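Local coordinates for cytoplasmic Protein STM1381 (Salmonella enterica subsp. enterica serovar Typhimurium, PDB 3SOZ) that is of unknown function but resembles class I glutamine amidotransferases and is found in a three-chain assembly, at residues Ser122-Gly125 and Ile126-Ala130; Phe84-Asn88 and Arg89-Asn93. All coordinates share one frame; numbering follows the deposited sequence.

Both contacts are local turns within one amidotransferase-like chain, with contact 2 earlier in the chain. Contact 2 is the break between helices 81-85 and 88-91, and contact 1 lies in the loop after parallel strand 113-117. Their centres are 19 Å apart and their nearest atoms about 7 Å, so they do not touch. S81, at the start of helix 81-85, is hydrogen-bonded to A130. Both face other subunits: E127 forms a salt bridge to K129 of the second subunit and K129 a long, weak ion pair to E127 of the third, whereas F91 of contact 2 packs on Y120 of the third subunit. The side chain of F91 lies about 4 Å from a bound glycerol, probably from crystallisation.

Contact 1: residues Ser122-Gly125 and Ile126-Ala130; sequences SFTG and IEAKA
T124 lays its methyl against the methyl of A128, with T124 CG2 3.6 Å from A128 CB. With chi1 at -62°, CG2 stands opposite the backbone N and faces the turn, while OG1 sits beside that N and is hydrogen-bonded to L146 O. The carbonyl of T124 reaches across the wider loop to A130 N: A130 N lies 2.9 Å from T124 O, but the N-H meets the oxygen at only 127°, a weak bond. A CA-H...O contact from A128 CA, 3.2 Å from T124 O, brings a second approach to this oxygen. A130 points its methyl back under the first half of the loop, where A130 CB lies 3.2 Å from F123 O and also close to S122 O. Between these ends, G125 has positive phi (75°), a value that favours glycine, and E127 and A128 are both left-handed helical. The latter two are the central residues of a beta turn close to type I', closed from I126 O to K129 N, 3.0 Å apart. A128 N also approaches G125 O, but its modelled position is less certain. D150 OD2 accepts both T124 N and G125 N, D149 OD2 accepts E127 N, and S122 OG is bonded to I117 O at the end of strand 113-117 in the central mixed sheet. At the outer corner, E127 OE1 pairs with K129 NZ of the second subunit in a salt bridge between chains, and K129 NZ makes a long, weak ion pair with E127 of the third. The partly buried loop is thus held by backbone carbonyls, methyl packing and aspartate acceptors, while its charged tip joins the three-chain assembly; the opposing lysine would help keep E127 ionised.

Contact 2: residues Phe84-Asn88 and Arg89-Asn93; sequences FLLQN and RTFYN
N88 and Y92 meet one helical turn apart. The Y92 ring turns its edge to the N88 backbone, with Y92 CD2 3.3 Å from N88 O, and Y92 CE2 lies 3.9 Å from N88 ND2. With Y92 CG beside its own backbone N (chi1 -57°), the ring runs past the asparagine amide, their planes 70° apart. Within 89-93, F91 CD2 stands 3.4 Å above the plane of the Y92 ring, toward its rim. Apolar packing is lighter, L86 CB meeting F91 CB at 4.3 Å. The third subunit adds to it, its Y120 packing on F91 and its E153 on L86.

L86 is the first residue to leave helix 81-85, and Q87 is the N-cap of helix 88-91. Hydrogen bonds follow from this. F91 N reaches Q87 O at 2.9 Å in a nearly straight bond of 176°, and T90 N adds a weak one to the same oxygen. Y92 N bonds N88 O at 2.8 Å, and N93 N adds a weak hydrogen bond to N88 O at 3.4 Å.

Contact 1: residues Ser122-Gly125 and Ile126-Ala130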
loop_
_atom_site.group_PDB
_atom_site.type_symbol
_atom_site.label_atom_id
_atom_site.label_comp_id
_atom_site.label_asym_id
_atom_site.label_seq_id
_atom_site.Cartn_x
_atom_site.Cartn_y
_atom_site.Cartn_z
ATOM N N SER A 122 -12.547 -5.558 1.633
ATOM C CA SER A 122 -12.963 -6.731 0.897
ATOM C C SER A 122 -12.105 -6.800 -0.329
ATOM O O SER A 122 -11.513 -5.778 -0.795
ATOM C CB SER A 122 -14.426 -6.644 0.438
ATOM O OG SER A 122 -15.381 -6.706 1.499
ATOM N N PHE A 123 -12.075 -8.002 -0.885
ATOM C CA PHE A 123 -11.292 -8.286 -2.091
ATOM C C PHE A 123 -9.836 -7.798 -1.940
ATOM O O PHE A 123 -9.127 -8.296 -1.059
ATOM C CB PHE A 123 -12.032 -7.823 -3.365
ATOM C CG PHE A 123 -13.484 -8.229 -3.375
ATOM C CD1 PHE A 123 -13.856 -9.556 -3.641
ATOM C CD2 PHE A 123 -14.483 -7.304 -3.072
ATOM C CE1 PHE A 123 -15.204 -9.946 -3.606
ATOM C CE2 PHE A 123 -15.829 -7.672 -3.051
ATOM C CZ PHE A 123 -16.190 -9.011 -3.323
ATOM N N THR A 124 -9.389 -6.868 -2.781
ATOM C CA THR A 124 -8.093 -6.264 -2.576
ATOM C C THR A 124 -8.210 -5.106 -1.579
ATOM O O THR A 124 -7.367 -4.969 -0.709
ATOM C CB THR A 124 -7.375 -5.918 -3.923
ATOM O OG1 THR A 124 -7.147 -7.136 -4.667
ATOM C CG2 THR A 124 -6.011 -5.221 -3.701
ATOM N N GLY A 125 -9.268 -4.315 -1.660
ATOM C CA GLY A 125 -9.554 -3.273 -0.670
ATOM C C GLY A 125 -8.706 -2.027 -0.741
ATOM O O GLY A 125 -7.777 -1.934 -1.521
ATOM N N ILE A 126 -9.035 -1.061 0.095
ATOM C CA ILE A 126 -8.336 0.237 0.108
ATOM C C ILE A 126 -6.876 0.122 0.473
ATOM O O ILE A 126 -6.514 -0.655 1.330
ATOM C CB ILE A 126 -8.995 1.231 1.046
ATOM C CG1 ILE A 126 -8.217 2.569 1.002
ATOM C CG2 ILE A 126 -9.141 0.647 2.425
ATOM C CD1 ILE A 126 -9.059 3.824 1.375
ATOM N N GLU A 127 -6.047 0.898 -0.202
ATOM C CA GLU A 127 -4.592 0.697 -0.214
ATOM C C GLU A 127 -4.204 -0.781 -0.272
ATOM O O GLU A 127 -3.165 -1.177 0.243
ATOM C CB GLU A 127 -3.930 1.378 0.990
ATOM C CG GLU A 127 -4.461 2.753 1.376
ATOM C CD GLU A 127 -3.737 3.336 2.626
ATOM O OE1 GLU A 127 -2.475 3.388 2.604
ATOM O OE2 GLU A 127 -4.429 3.737 3.622
ATOM N N ALA A 128 -5.047 -1.599 -0.893
ATOM C CA ALA A 128 -4.781 -3.045 -1.079
ATOM C C ALA A 128 -4.662 -3.840 0.256
ATOM O O ALA A 128 -4.036 -4.880 0.322
ATOM C CB ALA A 128 -3.573 -3.265 -2.000
ATOM N N LYS A 129 -5.300 -3.349 1.309
ATOM C CA LYS A 129 -5.139 -3.934 2.627
ATOM C C LYS A 129 -5.939 -5.212 2.839
ATOM O O LYS A 129 -5.559 -6.030 3.665
ATOM C CB LYS A 129 -5.529 -2.948 3.716
ATOM C CG LYS A 129 -4.559 -1.828 3.873
ATOM C CD LYS A 129 -5.219 -0.639 4.599
ATOM C CE LYS A 129 -4.223 0.419 5.049
ATOM N NZ LYS A 129 -3.878 0.127 6.437
ATOM N N ALA A 130 -7.065 -5.386 2.146
ATOM C CA ALA A 130 -7.884 -6.578 2.403
ATOM C C ALA A 130 -7.079 -7.793 2.000
ATOM O O ALA A 130 -7.124 -8.818 2.672
ATOM C CB ALA A 130 -9.179 -6.520 1.662
#

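Contact 2: residues Phe84-Asn88 and Arg89-Asn93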
loop_
_atom_site.group_PDB
_atom_site.type_symbol
_atom_site.label_atom_id
_atom_site.label_comp_id
_atom_site.label_asym_id
_atom_site.label_seq_id
_atom_site.Cartn_x
_atom_site.Cartn_y
_atom_site.Cartn_z
ATOM N N PHE A 84 -8.505 -12.593 9.695
ATOM C CA PHE A 84 -8.610 -14.062 9.793
ATOM C C PHE A 84 -7.276 -14.714 10.073
ATOM O O PHE A 84 -7.190 -15.494 10.983
ATOM C CB PHE A 84 -9.231 -14.688 8.546
ATOM C CG PHE A 84 -10.676 -14.376 8.385
ATOM C CD1 PHE A 84 -11.644 -15.126 9.053
ATOM C CD2 PHE A 84 -11.081 -13.323 7.585
ATOM C CE1 PHE A 84 -12.988 -14.828 8.914
ATOM C CE2 PHE A 84 -12.406 -13.035 7.442
ATOM C CZ PHE A 84 -13.371 -13.769 8.113
ATOM N N LEU A 85 -6.250 -14.390 9.289
ATOM C CA LEU A 85 -4.926 -14.981 9.427
ATOM C C LEU A 85 -4.182 -14.594 10.702
ATOM O O LEU A 85 -3.437 -15.417 11.255
ATOM C CB LEU A 85 -4.063 -14.610 8.233
ATOM C CG LEU A 85 -4.595 -15.155 6.918
ATOM C CD1 LEU A 85 -3.877 -14.535 5.741
ATOM C CD2 LEU A 85 -4.457 -16.677 6.915
ATOM N N LEU A 86 -4.365 -13.366 11.185
ATOM C CA LEU A 86 -3.598 -12.886 12.342
ATOM C C LEU A 86 -4.477 -12.691 13.580
ATOM O O LEU A 86 -4.668 -11.556 14.050
ATOM C CB LEU A 86 -2.835 -11.610 11.988
ATOM C CG LEU A 86 -1.952 -11.840 10.756
ATOM C CD1 LEU A 86 -1.392 -10.517 10.242
ATOM C CD2 LEU A 86 -0.811 -12.790 11.032
ATOM N N GLN A 87 -5.014 -13.796 14.099
ATOM C CA GLN A 87 -5.868 -13.766 15.284
ATOM C C GLN A 87 -4.976 -13.433 16.473
ATOM O O GLN A 87 -3.734 -13.470 16.351
ATOM C CB GLN A 87 -6.568 -15.108 15.457
ATOM C CG GLN A 87 -7.605 -15.440 14.384
ATOM C CD GLN A 87 -8.019 -16.915 14.373
ATOM O OE1 GLN A 87 -7.992 -17.555 13.335
ATOM N NE2 GLN A 87 -8.425 -17.443 15.524
ATOM N N ASN A 88 -5.573 -13.087 17.608
ATOM C CA ASN A 88 -4.758 -12.552 18.694
ATOM C C ASN A 88 -3.691 -13.537 19.168
ATOM O O ASN A 88 -2.560 -13.154 19.448
ATOM C CB ASN A 88 -5.610 -12.125 19.862
ATOM C CG ASN A 88 -6.584 -11.009 19.536
ATOM O OD1 ASN A 88 -7.468 -10.726 20.346
ATOM N ND2 ASN A 88 -6.440 -10.360 18.377
ATOM N N ARG A 89 -4.059 -14.821 19.198
ATOM C CA ARG A 89 -3.208 -15.884 19.669
ATOM C C ARG A 89 -2.053 -16.131 18.738
ATOM O O ARG A 89 -1.013 -16.545 19.189
ATOM C CB ARG A 89 -3.996 -17.180 19.909
ATOM C CG ARG A 89 -4.949 -17.154 21.132
ATOM C CD ARG A 89 -5.190 -18.543 21.717
ATOM N NE ARG A 89 -6.444 -18.566 22.489
ATOM C CZ ARG A 89 -6.679 -19.258 23.614
ATOM N NH1 ARG A 89 -5.729 -20.014 24.170
ATOM N NH2 ARG A 89 -7.883 -19.180 24.190
ATOM N N THR A 90 -2.209 -15.869 17.449
ATOM C CA THR A 90 -1.081 -15.992 16.512
ATOM C C THR A 90 -0.210 -14.797 16.627
ATOM O O THR A 90 0.990 -14.906 16.834
ATOM C CB THR A 90 -1.527 -16.039 15.054
ATOM O OG1 THR A 90 -2.349 -17.189 14.831
ATOM C CG2 THR A 90 -0.341 -16.117 14.131
ATOM N N PHE A 91 -0.829 -13.638 16.481
ATOM C CA PHE A 91 -0.077 -12.392 16.411
ATOM C C PHE A 91 0.609 -11.949 17.744
ATOM O O PHE A 91 1.726 -11.460 17.724
ATOM C CB PHE A 91 -0.945 -11.274 15.786
ATOM C CG PHE A 91 -0.146 -10.087 15.307
ATOM C CD1 PHE A 91 0.706 -10.196 14.215
ATOM C CD2 PHE A 91 -0.226 -8.874 15.951
ATOM C CE1 PHE A 91 1.470 -9.082 13.790
ATOM C CE2 PHE A 91 0.534 -7.786 15.531
ATOM C CZ PHE A 91 1.377 -7.896 14.452
ATOM N N TYR A 92 -0.057 -12.120 18.877
ATOM C CA TYR A 92 0.475 -11.617 20.138
ATOM C C TYR A 92 0.995 -12.721 21.061
ATOM O O TYR A 92 1.918 -12.483 21.846
ATOM C CB TYR A 92 -0.603 -10.842 20.886
ATOM C CG TYR A 92 -1.147 -9.719 20.082
ATOM C CD1 TYR A 92 -0.409 -8.543 19.921
ATOM C CD2 TYR A 92 -2.392 -9.824 19.450
ATOM C CE1 TYR A 92 -0.905 -7.496 19.164
ATOM C CE2 TYR A 92 -2.887 -8.787 18.696
ATOM C CZ TYR A 92 -2.141 -7.617 18.557
ATOM O OH TYR A 92 -2.625 -6.563 17.818
ATOM N N ASN A 93 0.370 -13.904 20.980
ATOM C CA ASN A 93 0.710 -15.033 21.856
ATOM C C ASN A 93 1.710 -16.028 21.304
ATOM O O ASN A 93 2.331 -16.732 22.060
ATOM C CB ASN A 93 -0.540 -15.721 22.425
ATOM C CG ASN A 93 -1.302 -14.814 23.392
ATOM O OD1 ASN A 93 -0.716 -13.899 23.986
ATOM N ND2 ASN A 93 -2.615 -15.042 23.536
#